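Local coordinates for N(G),N(G)-dimethylarginine dimethylaminohydrolase (Pseudomonas aeruginosa, PDB 1H70), which hydrolyses the methylated arginines ADMA and MMA, inhibitors of nitric oxide synthase, to citrulline and dimethylamine or methylamine, at residues G18-H23 against K243-V248; L33-A38 against S239-I244. The protein carries 1 engineered substitution. One frame throughout, in Å; residues are numbered along the deposited sequence.

Contact 1: residues G18-H23 against K243-V248; sequences GLTSSH and KIDGGV. With CIR (citrulline), chain B.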
ATOM      1  N   GLY A  18     -12.537   9.629   7.893  1.00 12.57           N
ATOM      2  CA  GLY A  18     -11.210   9.044   7.884  1.00 12.61           C
ATOM      3  C   GLY A  18     -10.142  10.086   8.200  1.00 12.47           C
ATOM      4  O   GLY A  18     -10.334  11.260   7.932  1.00 11.50           O
ATOM      5  N   LEU A  19      -9.013   9.642   8.743  1.00 12.05           N
ATOM      6  CA  LEU A  19      -7.925  10.559   9.066  1.00 12.41           C
ATOM      7  C   LEU A  19      -7.398  11.250   7.814  1.00 12.40           C
ATOM      8  O   LEU A  19      -7.360  10.643   6.748  1.00 11.81           O
ATOM      9  CB  LEU A  19      -6.774   9.766   9.673  1.00 11.80           C
ATOM     10  CG  LEU A  19      -7.006   9.065  11.012  1.00 11.40           C
ATOM     11  CD1 LEU A  19      -5.806   8.155  11.295  1.00 10.58           C
ATOM     12  CD2 LEU A  19      -7.219  10.093  12.128  1.00 13.12           C
ATOM     13  N   THR A  20      -7.010  12.525   7.922  1.00 12.44           N
ATOM     14  CA  THR A  20      -6.415  13.190   6.791  1.00 11.68           C
ATOM     15  C   THR A  20      -5.631  14.427   7.167  1.00 13.62           C
ATOM     16  O   THR A  20      -5.915  15.105   8.140  1.00 12.65           O
ATOM     17  CB  THR A  20      -7.447  13.579   5.724  1.00 11.82           C
ATOM     18  OG1 THR A  20      -6.742  14.046   4.549  1.00  9.92           O
ATOM     19  CG2 THR A  20      -8.326  14.731   6.191  1.00 11.19           C
ATOM     20  N   SER A  21      -4.610  14.665   6.368  1.00 13.79           N
ATOM     21  CA  SER A  21      -3.798  15.860   6.496  1.00 15.28           C
ATOM     22  C   SER A  21      -4.004  16.738   5.253  1.00 15.31           C
ATOM     23  O   SER A  21      -3.312  17.736   5.082  1.00 15.66           O
ATOM     24  CB  SER A  21      -2.322  15.483   6.593  1.00 15.81           C
ATOM     25  OG  SER A  21      -1.898  14.849   5.395  1.00 19.39           O
ATOM     26  N   SER A  22      -4.946  16.355   4.397  1.00 14.28           N
ATOM     27  CA  SER A  22      -5.228  17.113   3.167  1.00 14.18           C
ATOM     28  C   SER A  22      -6.410  18.046   3.334  1.00 13.71           C
ATOM     29  O   SER A  22      -7.063  18.035   4.377  1.00 12.24           O
ATOM     30  CB  SER A  22      -5.413  16.147   1.991  1.00 14.71           C
ATOM     31  OG  SER A  22      -4.191  15.428   1.844  1.00 16.14           O
ATOM     32  N   HIS A  23      -6.640  18.893   2.325  1.00 13.98           N
ATOM     33  CA  HIS A  23      -7.739  19.848   2.336  1.00 15.08           C
ATOM     34  C   HIS A  23      -8.442  19.766   0.967  1.00 15.81           C
ATOM     35  O   HIS A  23      -8.664  20.768   0.248  1.00 14.65           O
ATOM     36  CB  HIS A  23      -7.247  21.274   2.674  1.00 16.21           C
ATOM     37  CG  HIS A  23      -6.536  21.386   3.998  1.00 16.38           C
ATOM     38  ND1 HIS A  23      -7.172  21.706   5.175  1.00 18.53           N
ATOM     39  CD2 HIS A  23      -5.227  21.219   4.315  1.00 19.19           C
ATOM     40  CE1 HIS A  23      -6.289  21.722   6.165  1.00 19.03           C
ATOM     41  NE2 HIS A  23      -5.101  21.434   5.665  1.00 17.54           N
ATOM     42  N   LYS A 243      -8.769  12.127  -0.959  1.00 11.45           N
ATOM     43  CA  LYS A 243      -9.179  13.072   0.069  1.00 11.53           C
ATOM     44  C   LYS A 243      -8.700  12.685   1.463  1.00 11.18           C
ATOM     45  O   LYS A 243      -8.531  13.554   2.313  1.00 11.26           O
ATOM     46  CB  LYS A 243     -10.698  13.216   0.124  1.00 10.77           C
ATOM     47  CG  LYS A 243     -11.269  13.964  -1.066  1.00 11.41           C
ATOM     48  CD  LYS A 243     -12.809  13.857  -1.089  1.00 11.90           C
ATOM     49  CE  LYS A 243     -13.370  14.595  -2.294  1.00 13.54           C
ATOM     50  NZ  LYS A 243     -14.867  14.501  -2.274  1.00 15.26           N
ATOM     51  N   ILE A 244      -8.544  11.381   1.700  1.00 10.76           N
ATOM     52  CA  ILE A 244      -8.061  10.901   2.988  1.00 10.76           C
ATOM     53  C   ILE A 244      -6.711  10.194   2.821  1.00 10.75           C
ATOM     54  O   ILE A 244      -6.440   9.167   3.448  1.00  9.96           O
ATOM     55  CB  ILE A 244      -9.117  10.067   3.787  1.00 11.38           C
ATOM     56  CG1 ILE A 244      -9.663   8.907   2.944  1.00 10.19           C
ATOM     57  CG2 ILE A 244     -10.244  11.002   4.281  1.00 10.53           C
ATOM     58  CD1 ILE A 244     -10.725   8.048   3.677  1.00 14.58           C
ATOM     59  N   ASP A 245      -5.874  10.769   1.960  1.00  9.94           N
ATOM     60  CA  ASP A 245      -4.485  10.352   1.762  1.00 10.72           C
ATOM     61  C   ASP A 245      -4.237   8.886   1.432  1.00 10.28           C
ATOM     62  O   ASP A 245      -3.232   8.325   1.880  1.00 10.33           O
ATOM     63  CB  ASP A 245      -3.668  10.675   3.038  1.00 12.65           C
ATOM     64  CG  ASP A 245      -3.669  12.145   3.421  1.00 15.48           C
ATOM     65  OD1 ASP A 245      -3.831  13.017   2.540  1.00 15.90           O
ATOM     66  OD2 ASP A 245      -3.521  12.481   4.634  1.00 13.95           O
ATOM     67  N   GLY A 246      -5.109   8.266   0.639  1.00  9.87           N
ATOM     68  CA  GLY A 246      -4.933   6.870   0.260  1.00 10.79           C
ATOM     69  C   GLY A 246      -5.096   6.695  -1.250  1.00 11.59           C
ATOM     70  O   GLY A 246      -5.723   7.532  -1.910  1.00 12.88           O
ATOM     71  N   GLY A 247      -4.585   5.587  -1.768  1.00 11.69           N
ATOM     72  CA  GLY A 247      -4.670   5.265  -3.183  1.00 12.58           C
ATOM     73  C   GLY A 247      -4.817   3.768  -3.429  1.00 12.18           C
ATOM     74  O   GLY A 247      -5.248   3.006  -2.561  1.00 11.07           O
ATOM     75  N   VAL A 248      -4.418   3.349  -4.632  1.00 11.90           N
ATOM     76  CA  VAL A 248      -4.514   1.967  -5.020  1.00 10.52           C
ATOM     77  C   VAL A 248      -3.614   1.018  -4.228  1.00 10.02           C
ATOM     78  O   VAL A 248      -4.023  -0.102  -4.039  1.00  8.44           O
ATOM     79  CB  VAL A 248      -4.346   1.762  -6.554  1.00 11.44           C
ATOM     80  CG1 VAL A 248      -5.450   2.489  -7.319  1.00 11.11           C
ATOM     81  CG2 VAL A 248      -2.997   2.230  -7.059  1.00 10.36           C
TER
HETATM   82  C   CIR B 500      -4.696   7.304   7.325  1.00 10.28           C
HETATM   83  O   CIR B 500      -4.146   6.369   7.983  1.00 11.16           O
HETATM   84  OXT CIR B 500      -4.426   8.541   7.614  1.00 11.56           O
HETATM   85  CA  CIR B 500      -5.604   6.979   6.169  1.00 10.18           C
HETATM   86  N   CIR B 500      -6.613   8.043   6.011  1.00  9.74           N
HETATM   87  C3  CIR B 500      -4.767   6.818   4.875  1.00  9.08           C
HETATM   88  C4  CIR B 500      -3.892   5.556   4.981  1.00 10.61           C
HETATM   89  C5  CIR B 500      -3.048   5.426   3.725  1.00 12.76           C
HETATM   90  N6  CIR B 500      -2.247   4.194   3.756  1.00 11.81           N
HETATM   91  C7  CIR B 500      -1.540   3.724   2.741  1.00 13.29           C
HETATM   92  O7  CIR B 500      -1.489   4.286   1.636  1.00 12.13           O
HETATM   93  N8  CIR B 500      -0.860   2.574   2.918  1.00 12.44           N
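The carbonyl oxygen of Lys243 receives the hydroxyl of Thr20 at 2.9 Å (Thr20 OG1 to Lys243 O), the donor approaching at a C=O...O angle of 138° and tilted from the carbonyl plane. With its OG1 anti to the backbone N (chi1 -171°), Thr20 turns the hydroxyl across to the other loop, and the same oxygen accepts the amide of Ser22, closing an ST turn. Threonine suits this place because one hydroxyl both shapes its own loop and ties it to the next. The ammonium of Lys243 heads elsewhere, to Glu240.

The branched side chain of Ile244 packs against the backbone carbonyls of Gly18 and Leu19 and against Thr20 CB: Ile244 CB lies 3.5 Å from Leu19 O, and CG2 rests against Gly18 O. Its carbonyl oxygen accepts the amino group of citrulline (Ile244 O to citrulline N, 2.8 Å), while Leu19 O takes a weak hydrogen bond from that same nitrogen. Both loops thus line the pocket where Asp61 also holds the ligand.

At Asp245 the chain turns with positive phi, the C-prime position of the Schellman motif that ends helix 239-242. Its carboxylate faces three donors from Ser21 and Ser22, which fix its rotation. Asp245 OD2 is gripped on its syn side by Ser21 N and Ser21 OG, both at 3.0 Å, from opposite faces of the carboxylate plane; the amide bond is fairly straight at 162°. Serine is apt at both positions: its short side chain brings a hydroxyl to the carboxylate without bulk. Ser22 OG meets Asp245 OD1 nearly along its C-O bond, at 2.5 Å, an unusually short separation whose exact length should not be pressed.

Contact 2: residues L33-A38 against S239-I244; sequences LEQHNA and SEYRKI. With CIR (citrulline), chain B.
Gln35 reaches from helix 29-43 to the first turn of helix 239-242 and makes both hydrogen bonds between the segments with its one amide group. Gln35 OE1 accepts the backbone N-H of Glu240 (N to OE1 2.9 Å), in the carbonyl plane and on a lone pair, with an N-H...O angle of 162°. Gln35 NE2 donates to Ser239 OG at 3.1 Å, and that oxygen lies close to the plane of the Gln35 amide. The extended chain beyond CG (chi2 -174°) carries the amide across the gap between the helices. Glutamine suits the place because it presents an acceptor to a backbone N-H near the start of the helix and a donor to the neighbouring hydroxyl.

Around this pair runs a chain of polar bonds within the second segment. Ser239 OG donates a hydrogen bond to Glu240 OE2 at 2.8 Å, on its anti lone pair, while Glu240 OE1 forms a salt bridge with Lys243 NZ at 2.7 Å. Bent at chi2 (-44°), the glutamate turns its carboxylate back toward both partners.

Apolar contact falls to Tyr241, whose phenol extends toward helix 29-43; Tyr241 CE1 lies 4.1 Å from Gln35 CB. Tyr241 OH comes within 3.4 Å of His36 CB, and the two aromatic side chains cross at about a right angle. Tyrosine is long enough to span this distance and still deliver its hydroxyl to Ala32 O. In the alpha/beta-propeller fold of the DDAH family, this packs a short late helix on helix 29-43 and places the turn carrying Ile244 at the ligand.

The chemistry implies a directional joint: the Gln35 amide, used at both ends, is fixed in its flip, since exchanging O and N would set a donor against the N-H of Glu240.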
ATOM      1  N   LEU A  33     -17.992   4.203  -2.612  1.00 11.81           N
ATOM      2  CA  LEU A  33     -18.430   2.819  -2.810  1.00 13.05           C
ATOM      3  C   LEU A  33     -18.282   2.450  -4.283  1.00 12.81           C
ATOM      4  O   LEU A  33     -17.777   1.371  -4.625  1.00 11.20           O
ATOM      5  CB  LEU A  33     -19.870   2.698  -2.332  1.00 14.67           C
ATOM      6  CG  LEU A  33     -20.448   1.320  -2.123  1.00 16.83           C
ATOM      7  CD1 LEU A  33     -19.700   0.620  -0.983  1.00 15.90           C
ATOM      8  CD2 LEU A  33     -21.958   1.456  -1.811  1.00 20.63           C
ATOM      9  N   GLU A  34     -18.703   3.345  -5.169  1.00 12.33           N
ATOM     10  CA  GLU A  34     -18.587   3.059  -6.597  1.00 13.47           C
ATOM     11  C   GLU A  34     -17.119   2.948  -7.001  1.00 12.44           C
ATOM     12  O   GLU A  34     -16.763   2.132  -7.844  1.00 11.76           O
ATOM     13  CB  GLU A  34     -19.282   4.119  -7.456  1.00 15.08           C
ATOM     14  CG  GLU A  34     -20.783   4.246  -7.224  1.00 18.99           C
ATOM     15  CD  GLU A  34     -21.594   3.076  -7.785  1.00 23.09           C
ATOM     16  OE1 GLU A  34     -21.261   2.561  -8.866  1.00 25.85           O
ATOM     17  OE2 GLU A  34     -22.582   2.681  -7.138  1.00 28.55           O
ATOM     18  N   GLN A  35     -16.248   3.786  -6.429  1.00 11.47           N
ATOM     19  CA  GLN A  35     -14.844   3.692  -6.814  1.00  9.82           C
ATOM     20  C   GLN A  35     -14.198   2.392  -6.330  1.00  9.22           C
ATOM     21  O   GLN A  35     -13.353   1.829  -7.015  1.00  8.66           O
ATOM     22  CB  GLN A  35     -14.062   4.911  -6.296  1.00 10.39           C
ATOM     23  CG  GLN A  35     -14.608   6.222  -6.904  1.00 10.23           C
ATOM     24  CD  GLN A  35     -13.793   7.460  -6.551  1.00 11.70           C
ATOM     25  OE1 GLN A  35     -13.115   7.510  -5.526  1.00 10.70           O
ATOM     26  NE2 GLN A  35     -13.891   8.494  -7.412  1.00 12.27           N
ATOM     27  N   HIS A  36     -14.578   1.949  -5.125  1.00  8.91           N
ATOM     28  CA  HIS A  36     -13.998   0.728  -4.577  1.00  9.46           C
ATOM     29  C   HIS A  36     -14.480  -0.464  -5.428  1.00  9.58           C
ATOM     30  O   HIS A  36     -13.741  -1.400  -5.671  1.00 10.02           O
ATOM     31  CB  HIS A  36     -14.372   0.544  -3.092  1.00  8.70           C
ATOM     32  CG  HIS A  36     -13.656  -0.591  -2.413  1.00  8.66           C
ATOM     33  ND1 HIS A  36     -12.472  -0.441  -1.730  1.00 10.08           N
ATOM     34  CD2 HIS A  36     -13.963  -1.911  -2.333  1.00  6.96           C
ATOM     35  CE1 HIS A  36     -12.085  -1.611  -1.236  1.00  5.73           C
ATOM     36  NE2 HIS A  36     -12.979  -2.515  -1.593  1.00 11.62           N
ATOM     37  N   ASN A  37     -15.726  -0.397  -5.885  1.00  9.44           N
ATOM     38  CA  ASN A  37     -16.273  -1.439  -6.734  1.00  9.88           C
ATOM     39  C   ASN A  37     -15.468  -1.436  -8.029  1.00  9.75           C
ATOM     40  O   ASN A  37     -15.043  -2.486  -8.498  1.00  9.77           O
ATOM     41  CB  ASN A  37     -17.759  -1.210  -6.988  1.00  9.92           C
ATOM     42  CG  ASN A  37     -18.382  -2.299  -7.840  1.00 12.76           C
ATOM     43  OD1 ASN A  37     -18.333  -3.500  -7.496  1.00 15.29           O
ATOM     44  ND2 ASN A  37     -18.970  -1.888  -8.965  1.00 12.02           N
ATOM     45  N   ALA A  38     -15.216  -0.264  -8.592  1.00  9.91           N
ATOM     46  CA  ALA A  38     -14.451  -0.176  -9.845  1.00  9.86           C
ATOM     47  C   ALA A  38     -13.055  -0.776  -9.670  1.00 11.26           C
ATOM     48  O   ALA A  38     -12.486  -1.395 -10.594  1.00 10.80           O
ATOM     49  CB  ALA A  38     -14.381   1.286 -10.326  1.00 11.42           C
ATOM     50  N   SER A 239     -10.558   9.312  -6.492  1.00 12.17           N
ATOM     51  CA  SER A 239     -10.627  10.656  -5.939  1.00 12.22           C
ATOM     52  C   SER A 239     -11.140  10.724  -4.501  1.00 11.71           C
ATOM     53  O   SER A 239     -10.689  11.568  -3.729  1.00 10.95           O
ATOM     54  CB  SER A 239     -11.494  11.543  -6.838  1.00 12.80           C
ATOM     55  OG  SER A 239     -12.873  11.296  -6.616  1.00 14.60           O
ATOM     56  N   GLU A 240     -12.065   9.859  -4.125  1.00 11.21           N
ATOM     57  CA  GLU A 240     -12.607   9.912  -2.758  1.00 11.17           C
ATOM     58  C   GLU A 240     -11.590   9.402  -1.740  1.00 11.78           C
ATOM     59  O   GLU A 240     -11.612   9.823  -0.584  1.00 11.49           O
ATOM     60  CB  GLU A 240     -13.929   9.157  -2.681  1.00 12.24           C
ATOM     61  CG  GLU A 240     -15.009   9.764  -3.575  1.00 12.86           C
ATOM     62  CD  GLU A 240     -15.069  11.294  -3.510  1.00 16.28           C
ATOM     63  OE1 GLU A 240     -15.586  11.886  -2.529  1.00 16.96           O
ATOM     64  OE2 GLU A 240     -14.587  11.905  -4.482  1.00 17.84           O
ATOM     65  N   TYR A 241     -10.684   8.530  -2.178  1.00 11.16           N
ATOM     66  CA  TYR A 241      -9.641   8.043  -1.258  1.00 11.71           C
ATOM     67  C   TYR A 241      -8.488   9.040  -1.180  1.00 11.08           C
ATOM     68  O   TYR A 241      -7.851   9.177  -0.128  1.00 10.01           O
ATOM     69  CB  TYR A 241      -9.230   6.613  -1.614  1.00 12.07           C
ATOM     70  CG  TYR A 241     -10.457   5.730  -1.557  1.00 11.23           C
ATOM     71  CD1 TYR A 241     -11.152   5.395  -2.709  1.00 11.95           C
ATOM     72  CD2 TYR A 241     -10.944   5.288  -0.337  1.00 12.19           C
ATOM     73  CE1 TYR A 241     -12.296   4.606  -2.641  1.00 11.80           C
ATOM     74  CE2 TYR A 241     -12.068   4.496  -0.252  1.00 10.61           C
ATOM     75  CZ  TYR A 241     -12.747   4.168  -1.398  1.00 12.57           C
ATOM     76  OH  TYR A 241     -13.886   3.393  -1.323  1.00  9.42           O
ATOM     77  N   ARG A 242      -8.230   9.758  -2.270  1.00 11.80           N
ATOM     78  CA  ARG A 242      -7.217  10.808  -2.293  1.00 12.28           C
ATOM     79  C   ARG A 242      -7.483  11.850  -1.209  1.00 11.99           C
ATOM     80  O   ARG A 242      -6.550  12.388  -0.562  1.00 12.31           O
ATOM     81  CB  ARG A 242      -7.133  11.456  -3.693  1.00 12.06           C
ATOM     82  CG  ARG A 242      -6.139  12.617  -3.757  1.00 15.33           C
ATOM     83  CD  ARG A 242      -5.892  13.091  -5.187  1.00 19.23           C
ATOM     84  NE  ARG A 242      -5.133  14.346  -5.233  1.00 21.55           N
ATOM     85  CZ  ARG A 242      -5.641  15.563  -5.449  1.00 25.37           C
ATOM     86  NH1 ARG A 242      -6.951  15.752  -5.641  1.00 25.29           N
ATOM     87  NH2 ARG A 242      -4.819  16.613  -5.472  1.00 22.61           N
ATOM     88  N   LYS A 243      -8.769  12.127  -0.959  1.00 11.45           N
ATOM     89  CA  LYS A 243      -9.179  13.072   0.069  1.00 11.53           C
ATOM     90  C   LYS A 243      -8.700  12.685   1.463  1.00 11.18           C
ATOM     91  O   LYS A 243      -8.531  13.554   2.313  1.00 11.26           O
ATOM     92  CB  LYS A 243     -10.698  13.216   0.124  1.00 10.77           C
ATOM     93  CG  LYS A 243     -11.269  13.964  -1.066  1.00 11.41           C
ATOM     94  CD  LYS A 243     -12.809  13.857  -1.089  1.00 11.90           C
ATOM     95  CE  LYS A 243     -13.370  14.595  -2.294  1.00 13.54           C
ATOM     96  NZ  LYS A 243     -14.867  14.501  -2.274  1.00 15.26           N
ATOM     97  N   ILE A 244      -8.544  11.381   1.700  1.00 10.76           N
ATOM     98  CA  ILE A 244      -8.061  10.901   2.988  1.00 10.76           C
ATOM     99  C   ILE A 244      -6.711  10.194   2.821  1.00 10.75           C
ATOM    100  O   ILE A 244      -6.440   9.167   3.448  1.00  9.96           O
ATOM    101  CB  ILE A 244      -9.117  10.067   3.787  1.00 11.38           C
ATOM    102  CG1 ILE A 244      -9.663   8.907   2.944  1.00 10.19           C
ATOM    103  CG2 ILE A 244     -10.244  11.002   4.281  1.00 10.53           C
ATOM    104  CD1 ILE A 244     -10.725   8.048   3.677  1.00 14.58           C
TER
HETATM  105  C   CIR B 500      -4.696   7.304   7.325  1.00 10.28           C
HETATM  106  O   CIR B 500      -4.146   6.369   7.983  1.00 11.16           O
HETATM  107  OXT CIR B 500      -4.426   8.541   7.614  1.00 11.56           O
HETATM  108  CA  CIR B 500      -5.604   6.979   6.169  1.00 10.18           C
HETATM  109  N   CIR B 500      -6.613   8.043   6.011  1.00  9.74           N
HETATM  110  C3  CIR B 500      -4.767   6.818   4.875  1.00  9.08           C
HETATM  111  C4  CIR B 500      -3.892   5.556   4.981  1.00 10.61           C
HETATM  112  C5  CIR B 500      -3.048   5.426   3.725  1.00 12.76           C
HETATM  113  N6  CIR B 500      -2.247   4.194   3.756  1.00 11.81           N
HETATM  114  C7  CIR B 500      -1.540   3.724   2.741  1.00 13.29           C
HETATM  115  O7  CIR B 500      -1.489   4.286   1.636  1.00 12.13           O
HETATM  116  N8  CIR B 500      -0.860   2.574   2.918  1.00 12.44           N

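Overall arrangement
Contacts 1 and 2 lie about 10 Å apart, centre to centre, on the same side of the chain's centre, and share Lys243 and Ile244. Their first segments follow one another near the N-terminus, in the loop 18-23 and then on helix 29-43; the second segments overlap roughly 200 residues later, as helix 239-242 runs into the loop before strand 253-254. Tyr241 O probably bonds Gly246 N, joining the two directly. Contact 2 seats the short helix; contact 1 ties the loop leaving it to the loop 18-23, whose Leu19 lies in the citrulline pocket. Nearby is Ser250, an engineered replacement at the position of the probable nucleophile, a cysteine in the natural enzyme.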